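CpuTA1 (Curtobacterium pusillum, PDB 5K3W) belongs to the class IV aminotransferase family, assembles as a dimer in the crystal and binds pyridoxal-5'-phosphate. Local coordinates at residues H65-E70 with L301-L306; E259-E264 with D282-P287; L7-P12 with A90-E95; Y158-A163 with D202-E207. All blocks are in the same frame, centred on the assembly; numbering follows the deposited sequence.

Contact 1 of 4, residues H65-E70 with L301-L306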
loop_
_atom_site.group_PDB
_atom_site.type_symbol
_atom_site.label_atom_id
_atom_site.label_comp_id
_atom_site.label_asym_id
_atom_site.label_seq_id
_atom_site.Cartn_x
_atom_site.Cartn_y
_atom_site.Cartn_z
ATOM N N HIS A 65 -11.075 21.441 18.362
ATOM C CA HIS A 65 -11.513 20.120 18.807
ATOM C C HIS A 65 -11.386 19.089 17.701
ATOM O O HIS A 65 -11.945 19.284 16.618
ATOM C CB HIS A 65 -12.967 20.154 19.290
ATOM C CG HIS A 65 -13.215 21.150 20.368
ATOM N ND1 HIS A 65 -12.695 21.012 21.635
ATOM C CD2 HIS A 65 -13.923 22.305 20.369
ATOM C CE1 HIS A 65 -13.078 22.037 22.375
ATOM N NE2 HIS A 65 -13.823 22.833 21.632
ATOM N N PRO A 66 -10.710 17.972 17.952
ATOM C CA PRO A 66 -10.756 16.847 17.007
ATOM C C PRO A 66 -12.158 16.254 16.941
ATOM O O PRO A 66 -12.763 15.927 17.965
ATOM C CB PRO A 66 -9.756 15.846 17.602
ATOM C CG PRO A 66 -9.013 16.594 18.665
ATOM C CD PRO A 66 -9.932 17.650 19.155
ATOM N N GLN A 67 -12.671 16.084 15.728
ATOM C CA GLN A 67 -14.018 15.552 15.570
ATOM C C GLN A 67 -14.034 14.030 15.656
ATOM O O GLN A 67 -13.203 13.346 15.050
ATOM C CB GLN A 67 -14.612 15.978 14.232
ATOM C CG GLN A 67 -14.821 17.453 14.072
ATOM C CD GLN A 67 -15.563 17.765 12.788
ATOM O OE1 GLN A 67 -15.311 17.156 11.745
ATOM N NE2 GLN A 67 -16.501 18.693 12.861
ATOM N N ALA A 68 -15.008 13.501 16.397
ATOM C CA ALA A 68 -15.240 12.061 16.458
ATOM C C ALA A 68 -13.989 11.315 16.921
ATOM O O ALA A 68 -13.698 10.206 16.460
ATOM C CB ALA A 68 -15.725 11.531 15.103
ATOM N N LEU A 69 -13.256 11.920 17.858
ATOM C CA LEU A 69 -11.932 11.408 18.208
ATOM C C LEU A 69 -11.989 9.951 18.650
ATOM O O LEU A 69 -11.129 9.148 18.268
ATOM C CB LEU A 69 -11.285 12.279 19.295
ATOM C CG LEU A 69 -9.860 11.870 19.695
ATOM C CD1 LEU A 69 -8.932 11.861 18.484
ATOM C CD2 LEU A 69 -9.268 12.731 20.804
ATOM N N GLU A 70 -12.991 9.587 19.455
ATOM C CA GLU A 70 -13.039 8.225 19.985
ATOM C C GLU A 70 -13.366 7.214 18.890
ATOM O O GLU A 70 -12.783 6.129 18.857
ATOM C CB GLU A 70 -14.049 8.136 21.139
ATOM C CG GLU A 70 -14.097 6.788 21.858
ATOM C CD GLU A 70 -12.855 6.496 22.717
ATOM O OE1 GLU A 70 -12.090 7.422 23.047
ATOM O OE2 GLU A 70 -12.637 5.325 23.072
ATOM N N LEU A 301 -19.653 20.521 10.384
ATOM C CA LEU A 301 -18.585 21.354 10.934
ATOM C C LEU A 301 -18.810 21.695 12.404
ATOM O O LEU A 301 -17.842 21.975 13.122
ATOM C CB LEU A 301 -18.443 22.644 10.124
ATOM C CG LEU A 301 -17.790 22.498 8.750
ATOM C CD1 LEU A 301 -17.838 23.811 7.981
ATOM C CD2 LEU A 301 -16.356 21.983 8.867
ATOM N N ALA A 302 -20.058 21.675 12.867
ATOM C CA ALA A 302 -20.407 22.158 14.195
ATOM C C ALA A 302 -20.707 21.058 15.202
ATOM O O ALA A 302 -20.949 21.375 16.370
ATOM C CB ALA A 302 -21.625 23.078 14.109
ATOM N N ARG A 303 -20.711 19.784 14.788
ATOM C CA ARG A 303 -21.214 18.723 15.659
ATOM C C ARG A 303 -20.371 18.556 16.922
ATOM O O ARG A 303 -20.908 18.252 17.994
ATOM C CB ARG A 303 -21.289 17.404 14.891
ATOM C CG ARG A 303 -19.951 16.816 14.494
ATOM C CD ARG A 303 -20.093 16.075 13.188
ATOM N NE ARG A 303 -19.268 14.872 13.126
ATOM C CZ ARG A 303 -18.337 14.653 12.204
ATOM N NH1 ARG A 303 -18.112 15.549 11.260
ATOM N NH2 ARG A 303 -17.650 13.521 12.217
ATOM N N THR A 304 -19.057 18.742 16.823
ATOM C CA THR A 304 -18.194 18.477 17.966
ATOM C C THR A 304 -18.279 19.568 19.028
ATOM O O THR A 304 -17.996 19.293 20.199
ATOM C CB THR A 304 -16.747 18.303 17.490
ATOM O OG1 THR A 304 -16.723 17.378 16.396
ATOM C CG2 THR A 304 -15.866 17.757 18.598
ATOM N N ASP A 305 -18.654 20.794 18.649
ATOM C CA ASP A 305 -18.909 21.837 19.642
ATOM C C ASP A 305 -19.980 21.409 20.641
ATOM O O ASP A 305 -19.864 21.684 21.842
ATOM C CB ASP A 305 -19.324 23.132 18.950
ATOM C CG ASP A 305 -18.222 23.714 18.090
ATOM O OD1 ASP A 305 -17.046 23.742 18.537
ATOM O OD2 ASP A 305 -18.537 24.145 16.962
ATOM N N LEU A 306 -21.043 20.760 20.163
ATOM C CA LEU A 306 -22.039 20.189 21.067
ATOM C C LEU A 306 -21.376 19.382 22.183
ATOM O O LEU A 306 -21.593 19.641 23.373
ATOM C CB LEU A 306 -23.019 19.316 20.273
ATOM C CG LEU A 306 -24.093 19.979 19.389
ATOM C CD1 LEU A 306 -25.110 20.759 20.234
ATOM C CD2 LEU A 306 -23.493 20.875 18.289
HETATM O O HOH W 1 -17.422 14.618 17.391
#
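Leu-301 meets Gln-67 through its backbone: Leu-301 O lies 3.6 Å from Gln-67 NE2, near but not bonded. The amide instead donates to Leu-300 O, and its OE1 accepts from Gln-274. Arg-303, bent at its second and third torsions, folds its guanidinium back until one face lies over Gln-67 CD, with the two planes 51° apart; its NH1 also bonds to Leu-300 O. Thr-304 uses both branches. With chi1 at -49°, OG1 lies beside the backbone N and presses to 3.0 Å from Gln-67 CG, which leaves CG2 anti to that N and 3.8 Å from His-65 CB. A threonine suits this buried spot because OG1 also reaches a water, 3.0 Å away, that accepts from Ala-68 N at 2.8 Å. Asp-305, at the exposed margin, brings OD1 to the edge of the His-65 ring, 3.9 Å from CD2. Helix 290-307 thus lies against the turn linking edge strand 65-66 to helix 69-82; Leu-301 also touches Ile-62 of strand 54-62, and Pro-66 touches helix 90-108.

Contact 2 of 4, residues E259-E264 with D282-P287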
loop_
_atom_site.group_PDB
_atom_site.type_symbol
_atom_site.label_atom_id
_atom_site.label_comp_id
_atom_site.label_asym_id
_atom_site.label_seq_id
_atom_site.Cartn_x
_atom_site.Cartn_y
_atom_site.Cartn_z
ATOM N N GLU A 259 -28.694 0.626 -8.880
ATOM C CA GLU A 259 -29.420 1.493 -7.959
ATOM C C GLU A 259 -28.717 2.837 -7.798
ATOM O O GLU A 259 -29.367 3.884 -7.706
ATOM C CB GLU A 259 -29.583 0.803 -6.604
ATOM C CG GLU A 259 -30.313 1.663 -5.583
ATOM C CD GLU A 259 -30.555 0.955 -4.255
ATOM O OE1 GLU A 259 -30.684 1.656 -3.226
ATOM O OE2 GLU A 259 -30.615 -0.294 -4.237
ATOM N N LEU A 260 -27.387 2.829 -7.785
ATOM C CA LEU A 260 -26.624 4.067 -7.636
ATOM C C LEU A 260 -26.946 5.080 -8.740
ATOM O O LEU A 260 -27.028 6.287 -8.481
ATOM C CB LEU A 260 -25.141 3.717 -7.627
ATOM C CG LEU A 260 -24.051 4.678 -7.201
ATOM C CD1 LEU A 260 -24.096 4.855 -5.704
ATOM C CD2 LEU A 260 -22.710 4.091 -7.660
ATOM N N ARG A 261 -27.115 4.607 -9.982
ATOM C CA ARG A 261 -27.458 5.491 -11.093
ATOM C C ARG A 261 -28.824 6.130 -10.914
ATOM O O ARG A 261 -29.032 7.270 -11.341
ATOM C CB ARG A 261 -27.458 4.723 -12.414
ATOM C CG ARG A 261 -26.324 3.764 -12.574
ATOM C CD ARG A 261 -25.159 4.420 -13.273
ATOM N NE ARG A 261 -24.009 3.526 -13.358
ATOM C CZ ARG A 261 -22.790 3.919 -13.711
ATOM N NH1 ARG A 261 -22.566 5.193 -14.006
ATOM N NH2 ARG A 261 -21.795 3.040 -13.759
ATOM N N ASP A 262 -29.776 5.399 -10.337
ATOM C CA ASP A 262 -31.148 5.864 -10.195
ATOM C C ASP A 262 -31.361 6.725 -8.962
ATOM O O ASP A 262 -32.506 7.065 -8.658
ATOM C CB ASP A 262 -32.113 4.678 -10.149
ATOM C CG ASP A 262 -31.994 3.779 -11.370
ATOM O OD1 ASP A 262 -31.728 4.294 -12.483
ATOM O OD2 ASP A 262 -32.172 2.552 -11.214
ATOM N N ALA A 263 -30.298 7.080 -8.250
ATOM C CA ALA A 263 -30.444 7.853 -7.028
ATOM C C ALA A 263 -30.863 9.287 -7.335
ATOM O O ALA A 263 -30.587 9.823 -8.412
ATOM C CB ALA A 263 -29.136 7.849 -6.241
ATOM N N GLU A 264 -31.539 9.914 -6.374
ATOM C CA GLU A 264 -31.944 11.300 -6.572
ATOM C C GLU A 264 -30.802 12.264 -6.294
ATOM O O GLU A 264 -30.678 13.287 -6.971
ATOM C CB GLU A 264 -33.141 11.635 -5.687
ATOM C CG GLU A 264 -34.457 11.221 -6.297
ATOM C CD GLU A 264 -35.437 10.717 -5.269
ATOM O OE1 GLU A 264 -35.493 11.298 -4.159
ATOM O OE2 GLU A 264 -36.139 9.725 -5.572
ATOM N N ASP A 282 -20.219 9.545 -13.905
ATOM C CA ASP A 282 -19.992 9.009 -15.240
ATOM C C ASP A 282 -20.737 9.834 -16.285
ATOM O O ASP A 282 -21.358 9.305 -17.207
ATOM C CB ASP A 282 -20.398 7.542 -15.308
ATOM C CG ASP A 282 -19.514 6.656 -14.458
ATOM O OD1 ASP A 282 -18.300 6.955 -14.326
ATOM O OD2 ASP A 282 -20.038 5.652 -13.928
ATOM N N ASP A 283 -20.695 11.151 -16.128
ATOM C CA ASP A 283 -21.264 12.102 -17.079
ATOM C C ASP A 283 -22.793 12.108 -17.127
ATOM O O ASP A 283 -23.364 12.904 -17.885
ATOM C CB ASP A 283 -20.724 11.875 -18.495
ATOM C CG ASP A 283 -19.228 12.123 -18.587
ATOM O OD1 ASP A 283 -18.767 13.179 -18.088
ATOM O OD2 ASP A 283 -18.513 11.255 -19.140
ATOM N N ARG A 284 -23.479 11.260 -16.356
ATOM C CA ARG A 284 -24.885 11.503 -16.074
ATOM C C ARG A 284 -24.976 12.599 -15.020
ATOM O O ARG A 284 -24.257 12.558 -14.018
ATOM C CB ARG A 284 -25.586 10.231 -15.597
ATOM C CG ARG A 284 -26.923 10.511 -14.906
ATOM C CD ARG A 284 -27.741 9.239 -14.627
ATOM N NE ARG A 284 -28.404 8.734 -15.829
ATOM C CZ ARG A 284 -28.001 7.664 -16.505
ATOM N NH1 ARG A 284 -28.663 7.281 -17.595
ATOM N NH2 ARG A 284 -26.940 6.970 -16.083
ATOM N N GLU A 285 -25.831 13.595 -15.261
ATOM C CA GLU A 285 -25.992 14.710 -14.334
ATOM C C GLU A 285 -26.889 14.327 -13.170
ATOM O O GLU A 285 -27.842 13.558 -13.316
ATOM C CB GLU A 285 -26.601 15.932 -15.016
ATOM C CG GLU A 285 -26.210 16.103 -16.470
ATOM C CD GLU A 285 -25.147 17.157 -16.664
ATOM O OE1 GLU A 285 -24.441 17.491 -15.688
ATOM O OE2 GLU A 285 -25.034 17.661 -17.793
ATOM N N TYR A 286 -26.587 14.903 -12.013
ATOM C CA TYR A 286 -27.362 14.740 -10.804
ATOM C C TYR A 286 -27.616 16.108 -10.189
ATOM O O TYR A 286 -26.710 16.954 -10.157
ATOM C CB TYR A 286 -26.627 13.831 -9.807
ATOM C CG TYR A 286 -26.608 12.388 -10.251
ATOM C CD1 TYR A 286 -25.728 11.957 -11.228
ATOM C CD2 TYR A 286 -27.501 11.465 -9.721
ATOM C CE1 TYR A 286 -25.721 10.645 -11.658
ATOM C CE2 TYR A 286 -27.497 10.153 -10.138
ATOM C CZ TYR A 286 -26.604 9.751 -11.110
ATOM O OH TYR A 286 -26.595 8.453 -11.541
ATOM N N PRO A 287 -28.828 16.360 -9.704
ATOM C CA PRO A 287 -29.107 17.657 -9.080
ATOM C C PRO A 287 -28.442 17.757 -7.714
ATOM O O PRO A 287 -28.291 16.770 -6.993
ATOM C CB PRO A 287 -30.637 17.672 -8.970
ATOM C CG PRO A 287 -31.015 16.229 -8.871
ATOM C CD PRO A 287 -29.973 15.435 -9.614
HETATM O O HOH W 2 -24.440 7.477 -13.532
#
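Tyr-286 and Asp-282 reach from a beta hairpin to the last turn of helix 257-261, gripping Arg-261 at both backbone and guanidinium. The hairpin joins strands 280-281 and 284-285, and its turn residues Asp-282 and Asp-283 both have positive phi, which aspartate adopts more readily than most residues other than glycine and asparagine. On the tight side the buried Tyr-286 ring turns its edge to two carbonyls: OH donates to Arg-261 O at 2.7 Å, tilted 21° from the carbonyl plane, and CE2 lies 3.6 Å from Ala-263 O. Arg-261 is long enough to span to the turn, where NH1 meets the anti lone pair of Asp-282 OD2 at 2.6 Å in a salt bridge; NH2 adds a weak bond to the same oxygen, which Thr-153 also engages. On the solvent side, exposed Arg-284 and Pro-287 make only van der Waals contacts across the segments: Arg-284 NH2 lies 4.2 Å from Arg-261 CD. Between the two grips one water accepts from Arg-261 NH1 at 3.0 Å and donates to Tyr-286 OH at 3.1 Å.

Contact 3 of 4, residues L7-P12 with A90-E95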
loop_
_atom_site.group_PDB
_atom_site.type_symbol
_atom_site.label_atom_id
_atom_site.label_comp_id
_atom_site.label_asym_id
_atom_site.label_seq_id
_atom_site.Cartn_x
_atom_site.Cartn_y
_atom_site.Cartn_z
ATOM N N LEU A 7 4.573 14.873 16.479
ATOM C CA LEU A 7 4.829 14.133 17.704
ATOM C C LEU A 7 5.260 12.727 17.333
ATOM O O LEU A 7 4.567 12.040 16.574
ATOM C CB LEU A 7 3.591 14.086 18.603
ATOM C CG LEU A 7 3.148 15.419 19.217
ATOM C CD1 LEU A 7 1.652 15.457 19.338
ATOM C CD2 LEU A 7 3.782 15.636 20.583
ATOM N N THR A 8 6.419 12.320 17.835
ATOM C CA THR A 8 6.837 10.932 17.769
ATOM C C THR A 8 6.137 10.174 18.879
ATOM O O THR A 8 6.253 10.549 20.048
ATOM C CB THR A 8 8.343 10.822 17.938
ATOM O OG1 THR A 8 8.984 11.620 16.949
ATOM C CG2 THR A 8 8.792 9.376 17.790
ATOM N N VAL A 9 5.406 9.123 18.530
ATOM C CA VAL A 9 4.767 8.277 19.527
ATOM C C VAL A 9 5.740 7.153 19.871
ATOM O O VAL A 9 5.983 6.251 19.062
ATOM C CB VAL A 9 3.424 7.737 19.026
ATOM C CG1 VAL A 9 2.783 6.850 20.096
ATOM C CG2 VAL A 9 2.493 8.901 18.645
ATOM N N THR A 10 6.326 7.217 21.064
ATOM C CA THR A 10 7.302 6.208 21.459
ATOM C C THR A 10 6.678 5.007 22.158
ATOM O O THR A 10 7.384 4.037 22.435
ATOM C CB THR A 10 8.358 6.816 22.376
ATOM O OG1 THR A 10 7.712 7.318 23.555
ATOM C CG2 THR A 10 9.081 7.948 21.670
ATOM N N ALA A 11 5.387 5.047 22.475
ATOM C CA ALA A 11 4.688 3.906 23.066
ATOM C C ALA A 11 3.382 3.699 22.313
ATOM O O ALA A 11 2.294 3.833 22.871
ATOM C CB ALA A 11 4.444 4.115 24.563
ATOM N N PRO A 12 3.461 3.392 21.021
ATOM C CA PRO A 12 2.230 3.370 20.214
ATOM C C PRO A 12 1.303 2.209 20.528
ATOM O O PRO A 12 0.093 2.334 20.295
ATOM C CB PRO A 12 2.756 3.296 18.771
ATOM C CG PRO A 12 4.155 2.735 18.891
ATOM C CD PRO A 12 4.684 3.172 20.224
ATOM N N ALA A 90 -4.742 3.368 23.239
ATOM C CA ALA A 90 -5.677 4.443 22.916
ATOM C C ALA A 90 -5.412 5.694 23.745
ATOM O O ALA A 90 -5.597 6.813 23.258
ATOM C CB ALA A 90 -7.121 3.964 23.108
ATOM N N ALA A 91 -4.962 5.522 24.991
ATOM C CA ALA A 91 -4.751 6.658 25.882
ATOM C C ALA A 91 -3.506 7.450 25.508
ATOM O O ALA A 91 -3.433 8.650 25.791
ATOM C CB ALA A 91 -4.653 6.180 27.331
ATOM N N VAL A 92 -2.508 6.799 24.914
ATOM C CA VAL A 92 -1.348 7.525 24.410
ATOM C C VAL A 92 -1.721 8.303 23.153
ATOM O O VAL A 92 -1.402 9.490 23.017
ATOM C CB VAL A 92 -0.180 6.561 24.141
ATOM C CG1 VAL A 92 0.978 7.310 23.497
ATOM C CG2 VAL A 92 0.261 5.895 25.430
ATOM N N TRP A 93 -2.412 7.645 22.218
ATOM C CA TRP A 93 -2.779 8.312 20.977
ATOM C C TRP A 93 -3.725 9.488 21.233
ATOM O O TRP A 93 -3.561 10.571 20.647
ATOM C CB TRP A 93 -3.397 7.298 20.015
ATOM C CG TRP A 93 -2.390 6.380 19.414
ATOM C CD1 TRP A 93 -2.087 5.109 19.822
ATOM C CD2 TRP A 93 -1.538 6.656 18.288
ATOM N NE1 TRP A 93 -1.101 4.580 19.021
ATOM C CE2 TRP A 93 -0.749 5.506 18.070
ATOM C CE3 TRP A 93 -1.377 7.762 17.438
ATOM C CZ2 TRP A 93 0.195 5.427 17.034
ATOM C CZ3 TRP A 93 -0.440 7.689 16.407
ATOM C CH2 TRP A 93 0.339 6.529 16.216
ATOM N N ARG A 94 -4.711 9.301 22.116
ATOM C CA ARG A 94 -5.594 10.408 22.473
ATOM C C ARG A 94 -4.787 11.580 23.018
ATOM O O ARG A 94 -4.906 12.717 22.546
ATOM C CB ARG A 94 -6.632 9.942 23.492
ATOM C CG ARG A 94 -7.561 11.046 23.956
ATOM C CD ARG A 94 -8.538 10.571 25.024
ATOM N NE ARG A 94 -9.294 9.390 24.612
ATOM C CZ ARG A 94 -9.211 8.191 25.196
ATOM N NH1 ARG A 94 -8.413 7.996 26.240
ATOM N NH2 ARG A 94 -9.944 7.185 24.743
ATOM N N GLU A 95 -3.937 11.309 24.006
ATOM C CA GLU A 95 -3.117 12.363 24.583
ATOM C C GLU A 95 -2.226 12.993 23.524
ATOM O O GLU A 95 -2.052 14.219 23.500
ATOM C CB GLU A 95 -2.294 11.800 25.746
ATOM C CG GLU A 95 -3.084 11.685 27.058
ATOM C CD GLU A 95 -3.216 13.027 27.792
ATOM O OE1 GLU A 95 -2.170 13.607 28.143
ATOM O OE2 GLU A 95 -4.351 13.515 28.005
#
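Val-9 puts one methyl on each of two neighbouring helix residues, Val-92 and Trp-93. Its chi1 of 180° sets CG1 anti to the backbone N, where it meets Val-92 CG1 at 3.9 Å; the side chains pass each other at a slant. The other methyl, CG2, sits over the face of the indole, 4.1 Å from the centroid of the six-membered ring and 19° off its normal, a CH-pi contact. A beta-branched residue suits this place because its two methyls diverge from a rigid strand, one to an aliphatic partner and the other to an aromatic face. Next to this centre, Pro-12 CB packs 3.8 Å from Trp-93 CZ2. The arrangement is a helix on a sheet: helix 90-108 lies against a face of the antiparallel sheet that includes strand 5-9, as in the smaller alpha/beta domain of class IV aminotransferases. Trp-93 also touches Val-134 of the adjoining strand 131-138 and Leu-73 of helix 69-82, so its broad ring fills the angle between sheet and helices. Farther out, the peptide oxygens of the chain leaving the strand come into play. Ala-11 O lies 3.8 Å from Val-92 CG1, a van der Waals contact, whereas Pro-12 O is bonded: Trp-93 NE1 donates to it at 2.8 Å, arriving in the carbonyl plane on a lone pair, with an N-H...O angle of 147°.

Contact 4 of 4, residues Y158-A163 with D202-E207. With PLP (pyridoxal-5'-phosphate), chain C.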
loop_
_atom_site.group_PDB
_atom_site.type_symbol
_atom_site.label_atom_id
_atom_site.label_comp_id
_atom_site.label_asym_id
_atom_site.label_seq_id
_atom_site.Cartn_x
_atom_site.Cartn_y
_atom_site.Cartn_z
ATOM N N TYR A 158 -12.494 -6.410 -6.528
ATOM C CA TYR A 158 -12.856 -7.352 -5.479
ATOM C C TYR A 158 -14.353 -7.636 -5.498
ATOM O O TYR A 158 -15.167 -6.776 -5.839
ATOM C CB TYR A 158 -12.464 -6.816 -4.102
ATOM C CG TYR A 158 -10.980 -6.744 -3.846
ATOM C CD1 TYR A 158 -10.116 -7.692 -4.379
ATOM C CD2 TYR A 158 -10.438 -5.732 -3.058
ATOM C CE1 TYR A 158 -8.754 -7.641 -4.135
ATOM C CE2 TYR A 158 -9.075 -5.670 -2.813
ATOM C CZ TYR A 158 -8.237 -6.632 -3.356
ATOM O OH TYR A 158 -6.880 -6.582 -3.123
ATOM N N ARG A 159 -14.708 -8.862 -5.137
ATOM C CA ARG A 159 -16.094 -9.163 -4.829
ATOM C C ARG A 159 -16.502 -8.424 -3.559
ATOM O O ARG A 159 -15.691 -8.203 -2.655
ATOM C CB ARG A 159 -16.292 -10.671 -4.647
ATOM C CG ARG A 159 -16.332 -11.470 -5.934
ATOM C CD ARG A 159 -16.482 -12.964 -5.668
ATOM N NE ARG A 159 -17.609 -13.264 -4.790
ATOM C CZ ARG A 159 -18.879 -13.296 -5.187
ATOM N NH1 ARG A 159 -19.848 -13.570 -4.321
ATOM N NH2 ARG A 159 -19.186 -13.036 -6.450
ATOM N N HIS A 160 -17.776 -8.036 -3.495
ATOM C CA HIS A 160 -18.256 -7.337 -2.309
ATOM C C HIS A 160 -17.954 -8.109 -1.025
ATOM O O HIS A 160 -17.924 -7.508 0.053
ATOM C CB HIS A 160 -19.766 -7.075 -2.418
ATOM C CG HIS A 160 -20.601 -8.271 -2.096
ATOM N ND1 HIS A 160 -20.735 -9.342 -2.957
ATOM C CD2 HIS A 160 -21.308 -8.588 -0.986
ATOM C CE1 HIS A 160 -21.505 -10.256 -2.398
ATOM N NE2 HIS A 160 -21.864 -9.824 -1.201
ATOM N N ASP A 161 -17.704 -9.420 -1.109
ATOM C CA ASP A 161 -17.583 -10.257 0.077
ATOM C C ASP A 161 -16.145 -10.678 0.388
ATOM O O ASP A 161 -15.940 -11.624 1.155
ATOM C CB ASP A 161 -18.478 -11.495 -0.067
ATOM C CG ASP A 161 -18.127 -12.344 -1.299
ATOM O OD1 ASP A 161 -17.072 -12.109 -1.926
ATOM O OD2 ASP A 161 -18.904 -13.257 -1.640
ATOM N N VAL A 162 -15.138 -9.994 -0.168
ATOM C CA VAL A 162 -13.762 -10.455 0.048
ATOM C C VAL A 162 -13.382 -10.416 1.520
ATOM O O VAL A 162 -12.521 -11.188 1.959
ATOM C CB VAL A 162 -12.752 -9.647 -0.794
ATOM C CG1 VAL A 162 -12.846 -10.042 -2.265
ATOM C CG2 VAL A 162 -12.973 -8.160 -0.616
ATOM N N ALA A 163 -13.992 -9.519 2.304
ATOM C CA ALA A 163 -13.640 -9.422 3.717
ATOM C C ALA A 163 -14.029 -10.683 4.474
ATOM O O ALA A 163 -13.395 -11.018 5.479
ATOM C CB ALA A 163 -14.292 -8.190 4.354
ATOM N N ASP A 202 -18.763 -7.951 -8.547
ATOM C CA ASP A 202 -20.124 -8.448 -8.695
ATOM C C ASP A 202 -21.143 -7.325 -8.774
ATOM O O ASP A 202 -22.348 -7.594 -8.703
ATOM C CB ASP A 202 -20.482 -9.415 -7.557
ATOM C CG ASP A 202 -19.826 -9.050 -6.221
ATOM O OD1 ASP A 202 -19.237 -7.954 -6.090
ATOM O OD2 ASP A 202 -19.907 -9.873 -5.288
ATOM N N GLY A 203 -20.686 -6.079 -8.905
ATOM C CA GLY A 203 -21.549 -4.971 -9.255
ATOM C C GLY A 203 -22.140 -4.174 -8.111
ATOM O O GLY A 203 -23.171 -3.523 -8.311
ATOM N N TYR A 204 -21.522 -4.171 -6.933
ATOM C CA TYR A 204 -22.044 -3.425 -5.792
ATOM C C TYR A 204 -21.244 -2.152 -5.548
ATOM O O TYR A 204 -20.009 -2.183 -5.500
ATOM C CB TYR A 204 -22.052 -4.279 -4.528
ATOM C CG TYR A 204 -23.086 -5.371 -4.576
ATOM C CD1 TYR A 204 -24.435 -5.091 -4.374
ATOM C CD2 TYR A 204 -22.721 -6.683 -4.841
ATOM C CE1 TYR A 204 -25.389 -6.094 -4.433
ATOM C CE2 TYR A 204 -23.662 -7.692 -4.888
ATOM C CZ TYR A 204 -24.991 -7.394 -4.686
ATOM O OH TYR A 204 -25.915 -8.409 -4.742
ATOM N N ALA A 205 -21.960 -1.039 -5.398
ATOM C CA ALA A 205 -21.340 0.205 -4.975
ATOM C C ALA A 205 -20.629 -0.015 -3.653
ATOM O O ALA A 205 -21.198 -0.593 -2.724
ATOM C CB ALA A 205 -22.396 1.307 -4.843
ATOM N N LEU A 206 -19.371 0.427 -3.575
ATOM C CA LEU A 206 -18.566 0.209 -2.378
ATOM C C LEU A 206 -18.297 1.505 -1.626
ATOM O O LEU A 206 -18.957 1.797 -0.628
ATOM C CB LEU A 206 -17.242 -0.462 -2.737
ATOM C CG LEU A 206 -17.302 -1.901 -3.260
ATOM C CD1 LEU A 206 -15.897 -2.389 -3.559
ATOM C CD2 LEU A 206 -18.001 -2.849 -2.269
ATOM N N GLU A 207 -17.321 2.273 -2.080
ATOM C CA GLU A 207 -16.865 3.474 -1.387
ATOM C C GLU A 207 -15.966 4.241 -2.350
ATOM O O GLU A 207 -15.696 3.795 -3.470
ATOM C CB GLU A 207 -16.122 3.134 -0.089
ATOM C CG GLU A 207 -14.644 2.712 -0.259
ATOM C CD GLU A 207 -14.047 2.089 1.020
ATOM O OE1 GLU A 207 -14.409 2.550 2.130
ATOM O OE2 GLU A 207 -13.232 1.129 0.922
HETATM N N1 PLP C . -13.076 5.178 2.698
HETATM C C2 PLP C . -11.714 5.208 2.757
HETATM C C2A PLP C . -10.884 4.238 1.938
HETATM C C3 PLP C . -11.092 6.124 3.585
HETATM O O3 PLP C . -9.690 6.116 3.629
HETATM C C4 PLP C . -11.846 6.989 4.342
HETATM C C4A PLP C . -11.235 8.029 5.242
HETATM C C5 PLP C . -13.205 6.964 4.280
HETATM C C6 PLP C . -13.819 6.040 3.450
HETATM C C5A PLP C . -14.025 7.949 5.107
HETATM O O4P PLP C . -13.765 7.846 6.495
HETATM P P PLP C . -13.910 9.119 7.444
HETATM O O1P PLP C . -15.254 9.783 7.246
HETATM O O2P PLP C . -12.807 10.119 7.190
HETATM O O3P PLP C . -13.836 8.678 8.883
#
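A type I beta turn, Arg-159 to Val-162, leads into helix 162-165 and is held by Asp-202 at the start of the loop that runs on to Glu-207 in the pyridoxal-5'-phosphate pocket. His-160 carries the contact. Its backbone N donates to the syn lone pair of Asp-202 OD1 at 3.0 Å, and its ring ND1 to Asp-202 OD2 at 2.5 Å. That second bond is nearly straight, 164°, and lies in the imidazole plane, yet it meets the carboxylate from above. A chi1 of 79° tucks the ring between backbone N and carbonyl carbon, so that ND1 and N face the same acid. Tyr-204 turns its edge to one imidazole face, centroids 4.9 Å apart and planes at 56°, while Asp-161 CB covers the other. Arg-159 spreads a guanidinium face over Asp-202 OD2, with NH2 3.4 Å away as an ion pair without a directed N-H, and bonds Asp-161 OD2 through NH1 at 2.9 Å. At the far end Glu-207 OE1 lies 3.0 Å from N1 of pyridoxal-5'-phosphate. Ser-200 also bonds Asp-202 OD1; with ND1 on OD2, both oxygens are engaged, and the acid probably stays ionised, fixes the imidazole with a proton on ND1 and may raise its basicity.

In the fold
From the N terminus, contact 3 closes first, bringing helix 90-108 back to strand 5-9. Contact 1 opens within that loop, at strand 65-66, and closes only with the C-terminal helix 290-307, so the two cross along the chain. They also touch, by a salt bridge between Glu-70 and Arg-94, and both involve the six-stranded antiparallel sheet. The long span of contact 1 encloses two shorter loops in series: contact 4 joins the turn before helix 162-165 to the loop after strand 195-199, then contact 2 joins the end of helix 257-261 to the hairpin of strands 280-281 and 284-285. These two meet where Leu-260 packs on Ala-205. Contacts 3 and 4 lie on opposite sides of the chain's centre, as do 3 and 2.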